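Local coordinates for single-stranded DNA-binding protein (Enterobacter phage Enc34, PDB 5ODJ), which probably binds single-stranded DNA during phage DNA replication, using a beta-barrel domain of the OB-fold class, at residues S50-M55 with M108-A113; V145-R150 with L167-R172; P33-P38 with T117-L122. All coordinates share one frame; numbering follows the deposited sequence.

Contact 1 of 3, residues S50-M55 with M108-A113; sequences SITLLM and MWVISA
Met55, a selenomethionine, packs on Trp109 and Ile111 across an antiparallel strand pair of the OB-fold sheet. Its CB lies 4.1 Å from Trp109 CB, and its CG approaches Ile111 CD1 at 3.8 Å. The SE presses closer on that same methyl, Ile111 CD1, at 3.5 Å. The chain then bends at chi3 (-44°), turning CE toward the CB-CD1 corner of Trp109, where CE meets CD1 at 3.9 Å. Helix 61-76 covers the Met55-Ile111 end of this face through Ile67, and Lys64 also touches Met55; Leu53, farther along, packs on Val145 and Ser147 of strand 144-156. The indole of Trp109 makes cation-pi contacts with Lys57 and Lys64.

On the other face Leu54 lies side by side with Val110, and Thr52 CG2 meets Val110 CG1 at 3.6 Å. Selenomethionine Met108 is bent at chi2 (-73°), which swings its CE to 3.8 Å from Leu54 CB.

Six backbone hydrogen bonds fix the register, two at each of the pairs Ile51-Ala113, Leu53-Ile111 and Met55-Trp109. In the last of these pairs Trp109 N donates to Met55 O at 2.8 Å.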
loop_
_atom_site.group_PDB
_atom_site.type_symbol
_atom_site.label_atom_id
_atom_site.label_comp_id
_atom_site.label_asym_id
_atom_site.label_seq_id
_atom_site.Cartn_x
_atom_site.Cartn_y
_atom_site.Cartn_z
ATOM N N SER A 50 5.031 3.002 6.406
ATOM C CA SER A 50 3.943 2.154 5.845
ATOM C C SER A 50 2.672 2.950 5.633
ATOM O O SER A 50 2.488 4.053 6.151
ATOM C CB SER A 50 3.673 0.966 6.731
ATOM O OG SER A 50 3.152 1.375 7.973
ATOM N N ILE A 51 1.760 2.328 4.888
ATOM C CA ILE A 51 0.426 2.832 4.732
ATOM C C ILE A 51 -0.451 1.657 4.386
ATOM O O ILE A 51 0.031 0.676 3.792
ATOM C CB ILE A 51 0.358 3.942 3.658
ATOM C CG1 ILE A 51 -0.904 4.789 3.807
ATOM C CG2 ILE A 51 0.560 3.394 2.234
ATOM C CD1 ILE A 51 -0.840 6.065 2.991
ATOM N N THR A 52 -1.707 1.757 4.805
ATOM C CA THR A 52 -2.728 0.838 4.306
ATOM C C THR A 52 -3.630 1.593 3.322
ATOM O O THR A 52 -4.049 2.721 3.603
ATOM C CB THR A 52 -3.484 0.242 5.481
ATOM O OG1 THR A 52 -2.563 -0.540 6.273
ATOM C CG2 THR A 52 -4.643 -0.664 5.009
ATOM N N LEU A 53 -3.869 0.977 2.156
ATOM C CA LEU A 53 -4.698 1.566 1.082
ATOM C C LEU A 53 -5.986 0.764 0.953
ATOM O O LEU A 53 -5.928 -0.469 0.889
ATOM C CB LEU A 53 -3.941 1.582 -0.239
ATOM C CG LEU A 53 -2.560 2.238 -0.211
ATOM C CD1 LEU A 53 -1.858 2.072 -1.559
ATOM C CD2 LEU A 53 -2.664 3.705 0.155
ATOM N N LEU A 54 -7.120 1.467 0.970
ATOM C CA LEU A 54 -8.449 0.825 0.856
ATOM C C LEU A 54 -8.977 1.126 -0.531
ATOM O O LEU A 54 -9.268 2.283 -0.847
ATOM C CB LEU A 54 -9.401 1.351 1.921
ATOM C CG LEU A 54 -8.864 1.236 3.357
ATOM C CD1 LEU A 54 -9.840 1.852 4.336
ATOM C CD2 LEU A 54 -8.523 -0.182 3.785
HETATM N N MSE A 55 -9.080 0.064 -1.354
HETATM C CA MSE A 55 -9.485 0.217 -2.755
HETATM C C MSE A 55 -10.918 -0.239 -2.875
HETATM O O MSE A 55 -11.187 -1.439 -2.730
HETATM C CB MSE A 55 -8.688 -0.628 -3.744
HETATM C CG MSE A 55 -7.214 -0.514 -3.590
HETATM SE SE MSE A 55 -6.286 -0.989 -5.299
HETATM C CE MSE A 55 -7.254 -2.499 -5.771
HETATM N N MSE A 108 -13.969 -3.290 0.290
HETATM C CA MSE A 108 -12.641 -2.764 -0.052
HETATM C C MSE A 108 -11.649 -3.872 -0.211
HETATM O O MSE A 108 -11.693 -4.862 0.512
HETATM C CB MSE A 108 -12.029 -1.917 1.085
HETATM C CG MSE A 108 -12.870 -0.765 1.543
HETATM SE SE MSE A 108 -12.844 0.645 0.173
HETATM C CE MSE A 108 -13.083 2.242 1.294
ATOM N N TRP A 109 -10.720 -3.697 -1.147
ATOM C CA TRP A 109 -9.465 -4.438 -1.140
ATOM C C TRP A 109 -8.521 -3.678 -0.231
ATOM O O TRP A 109 -8.559 -2.465 -0.232
ATOM C CB TRP A 109 -8.848 -4.503 -2.537
ATOM C CG TRP A 109 -9.724 -5.157 -3.550
ATOM C CD1 TRP A 109 -10.306 -4.553 -4.624
ATOM C CD2 TRP A 109 -10.152 -6.509 -3.562
ATOM N NE1 TRP A 109 -11.046 -5.459 -5.323
ATOM C CE2 TRP A 109 -10.974 -6.669 -4.694
ATOM C CE3 TRP A 109 -9.899 -7.616 -2.749
ATOM C CZ2 TRP A 109 -11.566 -7.905 -5.037
ATOM C CZ3 TRP A 109 -10.479 -8.846 -3.094
ATOM C CH2 TRP A 109 -11.299 -8.972 -4.227
ATOM N N VAL A 110 -7.722 -4.396 0.538
ATOM C CA VAL A 110 -6.867 -3.783 1.566
ATOM C C VAL A 110 -5.394 -4.070 1.235
ATOM O O VAL A 110 -4.969 -5.211 1.231
ATOM C CB VAL A 110 -7.181 -4.328 2.966
ATOM C CG1 VAL A 110 -6.325 -3.631 4.006
ATOM C CG2 VAL A 110 -8.650 -4.150 3.293
ATOM N N ILE A 111 -4.661 -3.013 0.898
ATOM C CA ILE A 111 -3.260 -3.092 0.472
ATOM C C ILE A 111 -2.354 -2.567 1.578
ATOM O O ILE A 111 -2.588 -1.469 2.076
ATOM C CB ILE A 111 -3.039 -2.309 -0.827
ATOM C CG1 ILE A 111 -3.686 -3.069 -1.995
ATOM C CG2 ILE A 111 -1.559 -2.113 -1.104
ATOM C CD1 ILE A 111 -3.824 -2.257 -3.234
ATOM N N SER A 112 -1.357 -3.356 1.952
ATOM C CA SER A 112 -0.325 -2.903 2.916
ATOM C C SER A 112 0.987 -2.728 2.145
ATOM O O SER A 112 1.443 -3.653 1.494
ATOM C CB SER A 112 -0.164 -3.969 3.998
ATOM O OG SER A 112 -1.381 -4.090 4.705
ATOM N N ALA A 113 1.579 -1.533 2.210
ATOM C CA ALA A 113 2.848 -1.270 1.519
ATOM C C ALA A 113 3.820 -0.634 2.537
ATOM O O ALA A 113 3.381 0.182 3.333
ATOM C CB ALA A 113 2.624 -0.377 0.307
#

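Contact 2 of 3, residues V145-R150 with L167-R172; sequences VSSVIR and LSVLKR
The guanidinium of Arg172 has Ser146 OG at its edge, near its plane, but the close approach is made by the aliphatic stem: Arg172 CG lies 3.5 Å from Ser146 OG. Bends at chi2 and chi3 fold the arginine back over the partner strand. Asn27 holds both polar ends, its OD1 accepting from Arg172 NE and its backbone N donating to Ser146 OG.

A second flat group, the peptide carbonyl of Ser168, takes two donors. Ser147 OG reaches Ser168 O at 2.9 Å, tilted 16° from the carbonyl plane, because chi1 of -176° sets the hydroxyl anti to the serine's own N. Val148 N binds the same oxygen, Ser168 O, at 3.1 Å from 38° above that plane. One oxygen thus serves a backbone and a side-chain donor, and the Ser147 hydroxyl, in a buried residue, has an acceptor for its proton.

Register changes at Val148, whose O accepts from Leu167 N at 2.9 Å and only weakly from Ser168 N at 3.4 Å. Two residues facing one make this a classic beta bulge. Beyond it Ser146 and Leu170 exchange two backbone bonds.

The side chains of Val145 and Val169 cross obliquely, Val145 CB 3.8 Å from Val169 CG1; Val145 also touches Leu53. This hairpin of strands 144-156 and 159-173 lies in the OB-fold sheet between strands 23-26 and 28-34, which pair with 144-156, and strand 120-122, which runs parallel to 159-173.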
loop_
_atom_site.group_PDB
_atom_site.type_symbol
_atom_site.label_atom_id
_atom_site.label_comp_id
_atom_site.label_asym_id
_atom_site.label_seq_id
_atom_site.Cartn_x
_atom_site.Cartn_y
_atom_site.Cartn_z
ATOM N N VAL A 145 -5.842 9.111 -1.286
ATOM C CA VAL A 145 -4.506 9.254 -1.820
ATOM C C VAL A 145 -4.368 8.490 -3.126
ATOM O O VAL A 145 -5.246 7.670 -3.496
ATOM C CB VAL A 145 -3.443 8.755 -0.810
ATOM C CG1 VAL A 145 -3.487 9.538 0.519
ATOM C CG2 VAL A 145 -3.574 7.247 -0.542
ATOM N N SER A 146 -3.271 8.728 -3.809
ATOM C CA SER A 146 -2.735 7.803 -4.798
ATOM C C SER A 146 -1.335 7.380 -4.342
ATOM O O SER A 146 -0.732 8.079 -3.531
ATOM C CB SER A 146 -2.683 8.436 -6.161
ATOM O OG SER A 146 -3.993 8.790 -6.552
ATOM N N SER A 147 -0.818 6.268 -4.846
ATOM C CA SER A 147 0.445 5.712 -4.338
ATOM C C SER A 147 1.148 4.907 -5.392
ATOM O O SER A 147 0.484 4.291 -6.262
ATOM C CB SER A 147 0.159 4.864 -3.099
ATOM O OG SER A 147 1.344 4.357 -2.474
ATOM N N VAL A 148 2.478 4.907 -5.353
ATOM C CA VAL A 148 3.299 4.023 -6.180
ATOM C C VAL A 148 3.910 2.957 -5.303
ATOM O O VAL A 148 4.576 3.268 -4.310
ATOM C CB VAL A 148 4.386 4.781 -6.951
ATOM C CG1 VAL A 148 5.191 3.811 -7.810
ATOM C CG2 VAL A 148 3.753 5.866 -7.803
ATOM N N ILE A 149 3.688 1.702 -5.686
ATOM C CA ILE A 149 4.175 0.540 -4.984
ATOM C C ILE A 149 4.939 -0.364 -5.950
ATOM O O ILE A 149 4.851 -0.181 -7.175
ATOM C CB ILE A 149 3.022 -0.210 -4.275
ATOM C CG1 ILE A 149 2.052 -0.801 -5.300
ATOM C CG2 ILE A 149 2.318 0.734 -3.308
ATOM C CD1 ILE A 149 0.934 -1.652 -4.700
ATOM N N ARG A 150 5.630 -1.373 -5.418
ATOM C CA ARG A 150 6.242 -2.407 -6.263
ATOM C C ARG A 150 6.285 -3.717 -5.509
ATOM O O ARG A 150 6.823 -3.779 -4.396
ATOM C CB ARG A 150 7.662 -2.021 -6.710
ATOM C CG ARG A 150 8.230 -2.918 -7.826
ATOM C CD ARG A 150 9.699 -2.501 -8.038
ATOM N NE ARG A 150 10.351 -2.952 -9.234
ATOM C CZ ARG A 150 11.597 -2.583 -9.565
ATOM N NH1 ARG A 150 12.309 -1.784 -8.760
ATOM N NH2 ARG A 150 12.153 -3.030 -10.688
ATOM N N LEU A 167 6.738 3.474 -2.439
ATOM C CA LEU A 167 7.679 4.461 -3.002
ATOM C C LEU A 167 7.225 5.886 -2.843
ATOM O O LEU A 167 8.070 6.759 -2.624
ATOM C CB LEU A 167 7.987 4.170 -4.486
ATOM C CG LEU A 167 8.789 2.891 -4.794
ATOM C CD1 LEU A 167 9.967 2.644 -3.857
ATOM C CD2 LEU A 167 7.887 1.677 -4.839
ATOM N N SER A 168 5.925 6.148 -2.979
ATOM C CA SER A 168 5.407 7.479 -2.845
ATOM C C SER A 168 3.899 7.500 -2.584
ATOM O O SER A 168 3.218 6.499 -2.839
ATOM C CB SER A 168 5.713 8.291 -4.063
ATOM O OG SER A 168 5.029 7.775 -5.163
ATOM N N VAL A 169 3.444 8.593 -1.977
ATOM C CA VAL A 169 2.049 8.821 -1.698
ATOM C C VAL A 169 1.714 10.250 -2.089
ATOM O O VAL A 169 2.440 11.169 -1.669
ATOM C CB VAL A 169 1.713 8.614 -0.199
ATOM C CG1 VAL A 169 0.233 8.893 0.047
ATOM C CG2 VAL A 169 2.093 7.208 0.261
ATOM N N LEU A 170 0.624 10.445 -2.823
ATOM C CA LEU A 170 0.069 11.745 -3.205
ATOM C C LEU A 170 -1.283 11.949 -2.543
ATOM O O LEU A 170 -2.152 11.117 -2.713
ATOM C CB LEU A 170 -0.106 11.814 -4.712
ATOM C CG LEU A 170 -0.987 12.927 -5.242
ATOM C CD1 LEU A 170 -0.341 14.294 -5.046
ATOM C CD2 LEU A 170 -1.309 12.739 -6.716
ATOM N N LYS A 171 -1.493 13.025 -1.774
ATOM C CA LYS A 171 -2.839 13.313 -1.242
ATOM C C LYS A 171 -3.764 13.719 -2.374
ATOM O O LYS A 171 -3.390 14.559 -3.189
ATOM C CB LYS A 171 -2.827 14.435 -0.173
ATOM C CG LYS A 171 -4.181 14.571 0.551
ATOM C CD LYS A 171 -4.084 15.476 1.767
ATOM C CE LYS A 171 -5.455 15.730 2.353
ATOM N NZ LYS A 171 -5.277 16.589 3.546
ATOM N N ARG A 172 -4.979 13.132 -2.401
ATOM C CA ARG A 172 -5.995 13.447 -3.401
ATOM C C ARG A 172 -7.132 14.302 -2.852
ATOM O O ARG A 172 -7.539 15.248 -3.490
ATOM C CB ARG A 172 -6.571 12.154 -4.011
ATOM C CG ARG A 172 -5.603 11.383 -4.896
ATOM C CD ARG A 172 -5.310 12.060 -6.236
ATOM N NE ARG A 172 -6.534 12.270 -7.011
ATOM C CZ ARG A 172 -7.053 13.448 -7.391
ATOM N NH1 ARG A 172 -6.473 14.609 -7.098
ATOM N NH2 ARG A 172 -8.166 13.476 -8.120
#

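Contact 3 of 3, residues P33-P38 with T117-L122; sequences PHLDKP and TRPDVL
Arg118 leaves its backbone with chi1 at 156°, then bends sharply at chi2 (95°) and chi3 (76°), and these turns bring its guanidinium to the carbonyl oxygens of Leu35 and Asp36. The two bonds differ in quality. Arg118 NH2 donates to Asp36 O at 3.1 Å with an almost straight N-H line, and that oxygen sits at the guanidinium edge, within its plane; seen from the acceptor, the donor is tilted from the carbonyl plane. Arg118 NE lies only 2.8 Å from Leu35 O, yet this bond is weak because the hydrogen points well off the oxygen. The methylene just before it, Arg118 CD, also comes close to Leu35 O, at 3.1 Å. One side chain thus reaches two successive carbonyls of the loop, one by a straight bond and one by a weak bond.

The contact forms where that loop, after strand 28-34 of the OB-fold sheet, meets the approach to strand 120-122, which pairs in parallel with 159-173. Here Leu35 supplies the apolar half. Its CD2 methyl meets Pro119 CG at 4.0 Å, the leucine side chain crossing the proline at about a right angle, while nearer the backbone Leu35 CB faces Val121 CG2 at 4.2 Å. Leu166 of strand 159-173 touches both Leu35 and Pro119, and Ile139 touches both Leu35 and Val121. Helix 132-138 touches both halves: its Ile135 packs on Leu35 and on Arg118, and Pro132 on the arginine as well.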
loop_
_atom_site.group_PDB
_atom_site.type_symbol
_atom_site.label_atom_id
_atom_site.label_comp_id
_atom_site.label_asym_id
_atom_site.label_seq_id
_atom_site.Cartn_x
_atom_site.Cartn_y
_atom_site.Cartn_z
ATOM N N PRO A 33 -1.671 5.495 8.422
ATOM C CA PRO A 33 -0.439 6.016 7.843
ATOM C C PRO A 33 0.726 6.112 8.803
ATOM O O PRO A 33 0.552 6.549 9.943
ATOM C CB PRO A 33 -0.833 7.425 7.416
ATOM C CG PRO A 33 -1.934 7.801 8.341
ATOM C CD PRO A 33 -2.703 6.537 8.542
ATOM N N HIS A 34 1.891 5.699 8.327
ATOM C CA HIS A 34 3.172 5.808 9.065
ATOM C C HIS A 34 4.191 6.326 8.069
ATOM O O HIS A 34 5.091 5.622 7.650
ATOM C CB HIS A 34 3.569 4.484 9.667
ATOM C CG HIS A 34 2.623 4.028 10.717
ATOM N ND1 HIS A 34 2.488 4.677 11.921
ATOM C CD2 HIS A 34 1.753 2.998 10.737
ATOM C CE1 HIS A 34 1.550 4.072 12.639
ATOM N NE2 HIS A 34 1.108 3.032 11.954
ATOM N N LEU A 35 3.974 7.572 7.658
ATOM C CA LEU A 35 4.796 8.255 6.642
ATOM C C LEU A 35 5.735 9.261 7.283
ATOM O O LEU A 35 6.740 9.653 6.684
ATOM C CB LEU A 35 3.888 8.968 5.622
ATOM C CG LEU A 35 2.857 8.096 4.891
ATOM C CD1 LEU A 35 2.060 8.973 3.921
ATOM C CD2 LEU A 35 3.554 6.967 4.145
ATOM N N ASP A 36 5.395 9.677 8.488
ATOM C CA ASP A 36 6.207 10.697 9.192
ATOM C C ASP A 36 7.450 10.106 9.814
ATOM O O ASP A 36 8.536 10.716 9.786
ATOM C CB ASP A 36 5.360 11.450 10.244
ATOM C CG ASP A 36 4.686 10.543 11.293
ATOM O OD1 ASP A 36 4.401 9.335 11.029
ATOM O OD2 ASP A 36 4.395 11.083 12.380
ATOM N N LYS A 37 7.279 8.924 10.402
ATOM C CA LYS A 37 8.297 8.174 11.073
ATOM C C LYS A 37 8.044 6.686 10.877
ATOM O O LYS A 37 6.882 6.305 10.722
ATOM C CB LYS A 37 8.347 8.540 12.583
ATOM C CG LYS A 37 7.164 8.097 13.428
ATOM C CD LYS A 37 7.224 8.723 14.821
ATOM C CE LYS A 37 6.075 8.220 15.671
ATOM N NZ LYS A 37 6.125 8.819 17.032
ATOM N N PRO A 38 9.099 5.842 10.908
ATOM C CA PRO A 38 8.859 4.392 10.789
ATOM C C PRO A 38 8.082 3.842 11.971
ATOM O O PRO A 38 8.167 4.398 13.083
ATOM C CB PRO A 38 10.252 3.779 10.792
ATOM C CG PRO A 38 11.189 4.889 10.711
ATOM C CD PRO A 38 10.516 6.165 11.038
ATOM N N THR A 117 13.047 3.011 3.629
ATOM C CA THR A 117 13.403 4.316 3.115
ATOM C C THR A 117 12.154 5.176 3.071
ATOM O O THR A 117 11.098 4.730 2.587
ATOM C CB THR A 117 14.008 4.192 1.690
ATOM O OG1 THR A 117 15.260 3.507 1.773
ATOM C CG2 THR A 117 14.229 5.547 1.075
ATOM N N ARG A 118 12.232 6.411 3.564
ATOM C CA ARG A 118 11.050 7.255 3.550
ATOM C C ARG A 118 10.506 7.448 2.123
ATOM O O ARG A 118 11.227 7.894 1.225
ATOM C CB ARG A 118 11.281 8.605 4.258
ATOM C CG ARG A 118 10.378 9.721 3.819
ATOM C CD ARG A 118 9.116 9.966 4.645
ATOM N NE ARG A 118 9.286 10.656 5.948
ATOM C CZ ARG A 118 9.886 11.831 6.185
ATOM N NH1 ARG A 118 10.483 12.556 5.229
ATOM N NH2 ARG A 118 9.910 12.290 7.436
ATOM N N PRO A 119 9.235 7.117 1.917
ATOM C CA PRO A 119 8.614 7.404 0.605
ATOM C C PRO A 119 8.472 8.915 0.355
ATOM O O PRO A 119 8.430 9.722 1.280
ATOM C CB PRO A 119 7.201 6.785 0.721
ATOM C CG PRO A 119 6.977 6.660 2.176
ATOM C CD PRO A 119 8.271 6.570 2.893
ATOM N N ASP A 120 8.410 9.289 -0.895
ATOM C CA ASP A 120 8.084 10.655 -1.226
ATOM C C ASP A 120 6.622 10.884 -0.848
ATOM O O ASP A 120 5.759 10.024 -1.100
ATOM C CB ASP A 120 8.281 10.908 -2.708
ATOM C CG ASP A 120 9.737 10.843 -3.143
ATOM O OD1 ASP A 120 10.668 11.005 -2.342
ATOM O OD2 ASP A 120 9.932 10.610 -4.345
ATOM N N VAL A 121 6.334 12.056 -0.287
ATOM C CA VAL A 121 4.985 12.395 0.156
ATOM C C VAL A 121 4.635 13.720 -0.459
ATOM O O VAL A 121 5.332 14.716 -0.203
ATOM C CB VAL A 121 4.846 12.465 1.694
ATOM C CG1 VAL A 121 3.434 12.861 2.063
ATOM C CG2 VAL A 121 5.273 11.162 2.321
ATOM N N LEU A 122 3.573 13.764 -1.246
ATOM C CA LEU A 122 3.130 14.964 -1.931
ATOM C C LEU A 122 1.783 15.421 -1.408
ATOM O O LEU A 122 0.884 14.611 -1.199
ATOM C CB LEU A 122 3.026 14.734 -3.451
ATOM C CG LEU A 122 4.301 14.646 -4.271
ATOM C CD1 LEU A 122 5.228 13.581 -3.763
ATOM C CD2 LEU A 122 3.950 14.376 -5.733
#

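All three contacts reach the same sheet, contact 3 mainly through loops next to its strands. Contacts 1 and 2, with centres 11 Å apart, touch through side chains: Leu53 CD2 packs on Val145 CG2 at 3.7 Å and Ala113 CB on Ile149 CG2 at 3.8 Å. Contact 3 is tied to both by probable backbone hydrogen bonds. Ser50 O lies 2.8 Å from His34 N, linking it to contact 1, whereas Val169 N lies 2.9 Å from Asp120 O and Val169 O 2.9 Å from Leu122 N, linking it to contact 2. A bound magnesium ion is nearer contact 1, about 7 Å from the side chain of Met55, than contact 2, about 11 Å from that of Ser146.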